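PDB 1VPR: dinoflagellate luciferase from Lingulodinium polyedrum, which catalyses the oxidation of dinoflagellate luciferin by O2 with emission of blue light, this chain being the third of its three homologous luciferase domains. Local coordinates for residues K120-V123 with A124-K127; F280-P284 with Y285-R289; A291-G295 with G296-F300. All blocks are in the same frame, centred on the assembly; numbering follows the deposited sequence.

Contact 1 (K120-V123 with A124-K127)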
# COMPACT_ATOMS: atom_id res chain seq x y z
N LYS A 120 -1.46 -21.63 12.54
CA LYS A 120 -0.75 -22.36 11.48
C LYS A 120 -1.73 -23.05 10.54
O LYS A 120 -1.52 -23.13 9.31
CB LYS A 120 0.16 -23.40 12.15
CG LYS A 120 0.88 -24.35 11.21
CD LYS A 120 1.67 -25.39 12.02
CE LYS A 120 2.32 -26.42 11.14
NZ LYS A 120 2.97 -27.49 11.95
N GLU A 121 -2.80 -23.57 11.11
CA GLU A 121 -3.80 -24.28 10.33
C GLU A 121 -4.59 -23.30 9.46
O GLU A 121 -4.90 -23.59 8.30
CB GLU A 121 -4.76 -25.03 11.27
CG GLU A 121 -4.19 -26.30 11.87
CD GLU A 121 -2.87 -26.07 12.59
OE1 GLU A 121 -2.81 -25.10 13.38
OE2 GLU A 121 -1.92 -26.87 12.37
N GLN A 122 -4.94 -22.15 10.04
CA GLN A 122 -5.70 -21.13 9.34
C GLN A 122 -4.95 -20.66 8.11
O GLN A 122 -5.55 -20.47 7.07
CB GLN A 122 -5.99 -19.95 10.26
CG GLN A 122 -7.08 -20.24 11.30
CD GLN A 122 -7.33 -19.08 12.23
OE1 GLN A 122 -6.39 -18.49 12.76
NE2 GLN A 122 -8.59 -18.76 12.45
N VAL A 123 -3.64 -20.47 8.23
CA VAL A 123 -2.84 -20.03 7.12
C VAL A 123 -2.81 -21.11 6.05
O VAL A 123 -2.97 -20.83 4.85
CB VAL A 123 -1.40 -19.70 7.58
CG1 VAL A 123 -0.50 -19.43 6.38
CG2 VAL A 123 -1.43 -18.46 8.48
N ALA A 124 -2.64 -22.36 6.49
CA ALA A 124 -2.58 -23.50 5.59
C ALA A 124 -3.86 -23.64 4.77
O ALA A 124 -3.81 -23.92 3.58
CB ALA A 124 -2.33 -24.78 6.40
N MSE A 125 -5.01 -23.44 5.40
CA MSE A 125 -6.29 -23.54 4.70
C MSE A 125 -6.42 -22.55 3.55
O MSE A 125 -7.05 -22.85 2.53
CB MSE A 125 -7.43 -23.28 5.67
CG MSE A 125 -7.48 -24.21 6.83
SE MSE A 125 -8.75 -23.55 8.10
CE MSE A 125 -7.97 -24.23 9.70
N CYS A 126 -5.85 -21.36 3.72
CA CYS A 126 -5.94 -20.33 2.70
C CYS A 126 -4.92 -20.45 1.58
O CYS A 126 -5.05 -19.79 0.56
CB CYS A 126 -5.81 -18.94 3.35
SG CYS A 126 -7.11 -18.58 4.56
N LYS A 127 -3.90 -21.29 1.77
CA LYS A 127 -2.88 -21.44 0.72
C LYS A 127 -3.55 -21.86 -0.58
O LYS A 127 -4.29 -22.83 -0.61
CB LYS A 127 -1.84 -22.49 1.13
CG LYS A 127 -0.46 -21.93 1.44
CD LYS A 127 -0.48 -21.06 2.69
CE LYS A 127 0.64 -20.02 2.68
NZ LYS A 127 1.99 -20.61 2.42

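Contact 2 (F280-P284 with Y285-R289)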
# COMPACT_ATOMS: atom_id res chain seq x y z
N PHE A 280 0.14 16.40 8.61
CA PHE A 280 0.34 17.54 9.53
C PHE A 280 1.32 18.52 8.89
O PHE A 280 2.12 18.15 8.03
CB PHE A 280 0.87 17.03 10.88
CG PHE A 280 2.07 16.15 10.76
CD1 PHE A 280 3.36 16.70 10.70
CD2 PHE A 280 1.93 14.77 10.62
CE1 PHE A 280 4.48 15.89 10.51
CE2 PHE A 280 3.04 13.95 10.43
CZ PHE A 280 4.32 14.52 10.37
N PRO A 281 1.27 19.79 9.30
CA PRO A 281 2.17 20.78 8.72
C PRO A 281 3.54 20.88 9.41
O PRO A 281 3.67 20.55 10.60
CB PRO A 281 1.37 22.08 8.86
CG PRO A 281 0.74 21.89 10.22
CD PRO A 281 0.27 20.43 10.18
N VAL A 282 4.55 21.26 8.63
CA VAL A 282 5.90 21.48 9.13
C VAL A 282 6.40 22.64 8.27
O VAL A 282 6.47 22.54 7.04
CB VAL A 282 6.85 20.28 8.92
CG1 VAL A 282 8.20 20.59 9.59
CG2 VAL A 282 6.24 19.00 9.51
N GLY A 283 6.74 23.76 8.90
CA GLY A 283 7.18 24.89 8.10
C GLY A 283 6.08 25.25 7.12
O GLY A 283 4.90 25.25 7.48
N PRO A 284 6.43 25.54 5.85
CA PRO A 284 5.46 25.91 4.82
C PRO A 284 4.84 24.73 4.09
O PRO A 284 4.09 24.92 3.13
CB PRO A 284 6.31 26.73 3.87
CG PRO A 284 7.55 25.83 3.81
CD PRO A 284 7.80 25.52 5.29
N TYR A 285 5.16 23.52 4.55
CA TYR A 285 4.69 22.27 3.91
C TYR A 285 3.74 21.42 4.70
O TYR A 285 3.53 21.63 5.89
CB TYR A 285 5.87 21.35 3.59
CG TYR A 285 6.92 22.00 2.74
CD1 TYR A 285 6.60 22.51 1.48
CD2 TYR A 285 8.25 22.10 3.18
CE1 TYR A 285 7.57 23.11 0.68
CE2 TYR A 285 9.24 22.71 2.36
CZ TYR A 285 8.88 23.21 1.12
OH TYR A 285 9.81 23.84 0.32
N THR A 286 3.17 20.42 4.01
CA THR A 286 2.31 19.45 4.66
C THR A 286 3.00 18.10 4.48
O THR A 286 3.40 17.75 3.38
CB THR A 286 0.90 19.39 4.02
OG1 THR A 286 0.24 20.66 4.20
CG2 THR A 286 0.05 18.28 4.69
N PHE A 287 3.16 17.35 5.57
CA PHE A 287 3.78 16.06 5.49
C PHE A 287 2.79 14.97 5.88
O PHE A 287 1.77 15.23 6.51
CB PHE A 287 4.99 15.96 6.45
CG PHE A 287 6.24 16.61 5.94
CD1 PHE A 287 6.37 18.00 5.92
CD2 PHE A 287 7.31 15.84 5.50
CE1 PHE A 287 7.53 18.60 5.46
CE2 PHE A 287 8.47 16.43 5.03
CZ PHE A 287 8.59 17.81 5.02
N MSE A 288 3.12 13.74 5.51
CA MSE A 288 2.30 12.62 5.87
C MSE A 288 3.24 11.59 6.46
O MSE A 288 4.27 11.28 5.85
CB MSE A 288 1.58 12.00 4.65
CG MSE A 288 0.99 10.63 5.00
SE MSE A 288 -0.05 9.82 3.57
CE MSE A 288 -1.63 10.74 3.88
N ARG A 289 2.92 11.08 7.64
CA ARG A 289 3.74 10.05 8.23
C ARG A 289 2.95 8.77 8.28
O ARG A 289 1.84 8.72 8.81
CB ARG A 289 4.21 10.41 9.65
CG ARG A 289 5.13 9.32 10.24
CD ARG A 289 5.45 9.55 11.73
NE ARG A 289 4.25 9.43 12.57
CZ ARG A 289 4.15 9.92 13.81
NH1 ARG A 289 3.04 9.78 14.51
NH2 ARG A 289 5.18 10.58 14.36
O HOH W 1 2.57 24.56 6.35

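Contact 3 (A291-G295 with G296-F300)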
# COMPACT_ATOMS: atom_id res chain seq x y z
N ALA A 291 3.00 4.88 9.63
CA ALA A 291 3.66 4.06 10.63
C ALA A 291 3.01 2.68 10.63
O ALA A 291 1.81 2.56 10.93
CB ALA A 291 3.52 4.72 12.04
N THR A 292 3.79 1.67 10.29
CA THR A 292 3.32 0.29 10.23
C THR A 292 4.02 -0.57 11.28
O THR A 292 5.24 -0.52 11.41
CB THR A 292 3.62 -0.32 8.87
OG1 THR A 292 3.14 0.55 7.84
CG2 THR A 292 2.93 -1.68 8.72
N GLU A 293 3.25 -1.37 12.00
CA GLU A 293 3.82 -2.20 13.06
C GLU A 293 3.39 -3.66 13.07
O GLU A 293 2.24 -4.00 12.80
CB GLU A 293 3.47 -1.60 14.44
CG GLU A 293 4.22 -2.23 15.64
CD GLU A 293 3.55 -3.47 16.23
OE1 GLU A 293 4.14 -4.06 17.17
OE2 GLU A 293 2.44 -3.86 15.77
N VAL A 294 4.36 -4.51 13.38
CA VAL A 294 4.13 -5.94 13.53
C VAL A 294 5.24 -6.50 14.44
O VAL A 294 6.43 -6.13 14.33
CB VAL A 294 4.11 -6.67 12.16
CG1 VAL A 294 5.50 -6.80 11.59
CG2 VAL A 294 3.41 -8.03 12.33
N GLY A 295 4.82 -7.34 15.37
CA GLY A 295 5.74 -7.96 16.31
C GLY A 295 6.69 -7.03 17.04
O GLY A 295 7.84 -7.41 17.25
N GLY A 296 6.23 -5.84 17.42
CA GLY A 296 7.08 -4.91 18.15
C GLY A 296 8.00 -4.04 17.30
O GLY A 296 8.78 -3.22 17.81
N LYS A 297 7.87 -4.16 16.02
CA LYS A 297 8.73 -3.38 15.15
C LYS A 297 7.93 -2.39 14.32
O LYS A 297 7.07 -2.79 13.53
CB LYS A 297 9.50 -4.33 14.21
CG LYS A 297 10.37 -3.60 13.19
CD LYS A 297 11.15 -4.54 12.28
CE LYS A 297 12.21 -3.82 11.44
NZ LYS A 297 12.98 -4.73 10.58
N ILE A 298 8.20 -1.15 14.49
CA ILE A 298 7.50 -0.09 13.78
C ILE A 298 8.35 0.44 12.64
O ILE A 298 9.50 0.82 12.86
CB ILE A 298 7.19 1.10 14.70
CG1 ILE A 298 6.30 0.63 15.86
CG2 ILE A 298 6.47 2.20 13.91
CD1 ILE A 298 6.02 1.70 16.89
N SER A 299 7.79 0.47 11.43
CA SER A 299 8.49 1.00 10.24
C SER A 299 7.79 2.29 9.78
O SER A 299 6.57 2.27 9.58
CB SER A 299 8.45 -0.01 9.10
OG SER A 299 9.10 -1.22 9.45
N PHE A 300 8.55 3.38 9.61
CA PHE A 300 8.00 4.67 9.18
C PHE A 300 8.28 5.04 7.72
O PHE A 300 9.35 4.75 7.18
CB PHE A 300 8.54 5.83 10.04
CG PHE A 300 8.18 5.74 11.49
CD1 PHE A 300 9.06 5.18 12.42
CD2 PHE A 300 6.94 6.20 11.93
CE1 PHE A 300 8.72 5.08 13.75
CE2 PHE A 300 6.59 6.10 13.28
CZ PHE A 300 7.47 5.54 14.18
O HOH W 2 5.11 2.24 7.31

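Contact 1 (K120-V123 with A124-K127)
With CG anti to its own carbonyl carbon (chi1 -59°) and the chain extended beyond, the selenomethionine Met-125 runs back alongside the preceding helical turn and brings CE to 3.7 Å from CB of Glu-121. On the way its CG passes 3.0 Å from the carbonyl O of Glu-121, a tight approach to the same oxygen that accepts the hydrogen bond from Met-125 N at 2.9 Å. Lys-127 makes the second pairing: bends at chi2 and chi4 bring its chain beside Val-123, the two side chains pointing the same way, with CE 3.9 Å from Val-123 CG1. Lys-127 CD lies 3.3 Å from the carbonyl O of Val-123.

Residues 120-126 make up a short helix at the protein surface, and Lys-127 follows it. Its regular i to i+4 bonding is clear in the first turn, where Ala-124 N reaches Lys-120 O at 3.1 Å with an N-H...O angle of 156°. Further on the bonding weakens and divides: Cys-126 N is weakly bonded both to Gln-122 O and, at 3.1 Å, to Val-123 O, which also takes a weak bond from Lys-127 N. Gln-122 OE1 accepts a hydrogen bond from the backbone N of Thr-119, just before the helix. Towards the protein interior, Gln-122 and Cys-126 both rest on Cys-140, and the buried Cys-126 also meets Tyr-131 and Met-267.

Contact 2 (F280-P284 with Y285-R289)
Pro-284 sets its CG over the centre of the Tyr-285 ring, a CH-pi contact of 3.8 Å from CG to the ring centroid and only 8° off the normal. Next along the same face of the sheet, Val-282 CG2 meets Phe-287 CD1 at 3.7 Å, at an oblique angle. Phe-280 holds its CG between backbone N and carbonyl carbon (chi1 52°), which turns the ring over the neighbouring strand: Phe-287 O lies above one face near the rim, while Arg-289 CB sits at the ring edge, 3.8 Å from CE2.

Behind these side chains is a beta hairpin with a two-residue loop, linking strands 271-282 and 285-294 of the calycin-type barrel. Its type II' turn places Gly-283 at a positive phi that favours glycine. Tyr-285 N to Val-282 O, 3.0 Å, closes the turn, and Val-282 N returns a bond to Tyr-285 O. Phe-280 and Phe-287 form the next such pair, with Phe-287 N to Phe-280 O at 2.8 Å and nearly straight. Water 1 donates to both Gly-283 O and Tyr-285 O. Farther out, helix 87-100 covers the face that carries Phe-280, Val-282, Tyr-285 and Phe-287 through Met-92, Thr-93 and Leu-96. With an alanine in place of Tyr-285 the ring is gone, and Pro-284 CG is likely to be left without its CH-pi partner, with a gap beside Met-92. Thr-286 packs on Trp-165 on the other face, and the Arg-289 guanidinium makes a salt bridge with Asp-103.

Contact 3 (A291-G295 with G296-F300)
Apolar contact comes first from Ala-291, whose CB approaches Phe-300 CE2 obliquely at 3.6 Å. From its own strand, Ile-298 adds CG2 over one face of the same ring, offset toward the rim, so the phenyl group is touched by two small aliphatic groups. The other branch of Ile-298 turns to Glu-293: CG1 meets the CG methylene of the glutamate at 3.5 Å, the two chains running across each other.

The charged group of Glu-293 does separate work. CG stands anti to the backbone N (chi1 -170°) and the chain then bends at chi2 (-86°), carrying OE1 to 2.8 Å from Gly-296 N. The N-H comes from above the carboxylate plane, 42° out of it; this bond to the turn adds to the backbone one. Arg-274, on the adjoining strand, makes a salt bridge with OE2, which fixes the carboxylate from its second oxygen.

The backbone forms a beta hairpin with a two-residue loop, joining strands 285-294 and 297-307 of the barrel. Its type I' turn has Gly-295 and Gly-296 at positive phi; at Gly-296 a CB would strike the preceding carbonyl oxygen. Lys-297 N to Val-294 O, 3.0 Å, closes the turn. Farther along, Thr-292 N reaches Ser-299 O at 2.9 Å and Ser-299 N reaches Thr-292 O at 2.7 Å, both nearly straight.

Water bridges the same pair: water 2 donates to Thr-292 OG1 at 2.6 Å and to Ser-299 O. Thr-292 OG1 is also hydrogen-bonded to the carbonyl O of His-200.

Overall arrangement
Contacts 2 and 3 are successive hairpins sharing strand 285-294, one at each end of it, with centres 22 Å apart. They touch where Arg-289 CD packs on Phe-300 CD2 at 3.7 Å, and Leu-106 meets side chains of both. Contact 1 stands apart on a surface helix: its centre is 24 Å from that of contact 3, with nearest atoms about 12 Å apart, and 42 Å from that of contact 2, across the centre of the chain. All three belong to the luciferase catalytic domain, but only contacts 2 and 3 build the antiparallel barrel sheet that, as in other calycins, probably surrounds the ligand-binding cavity.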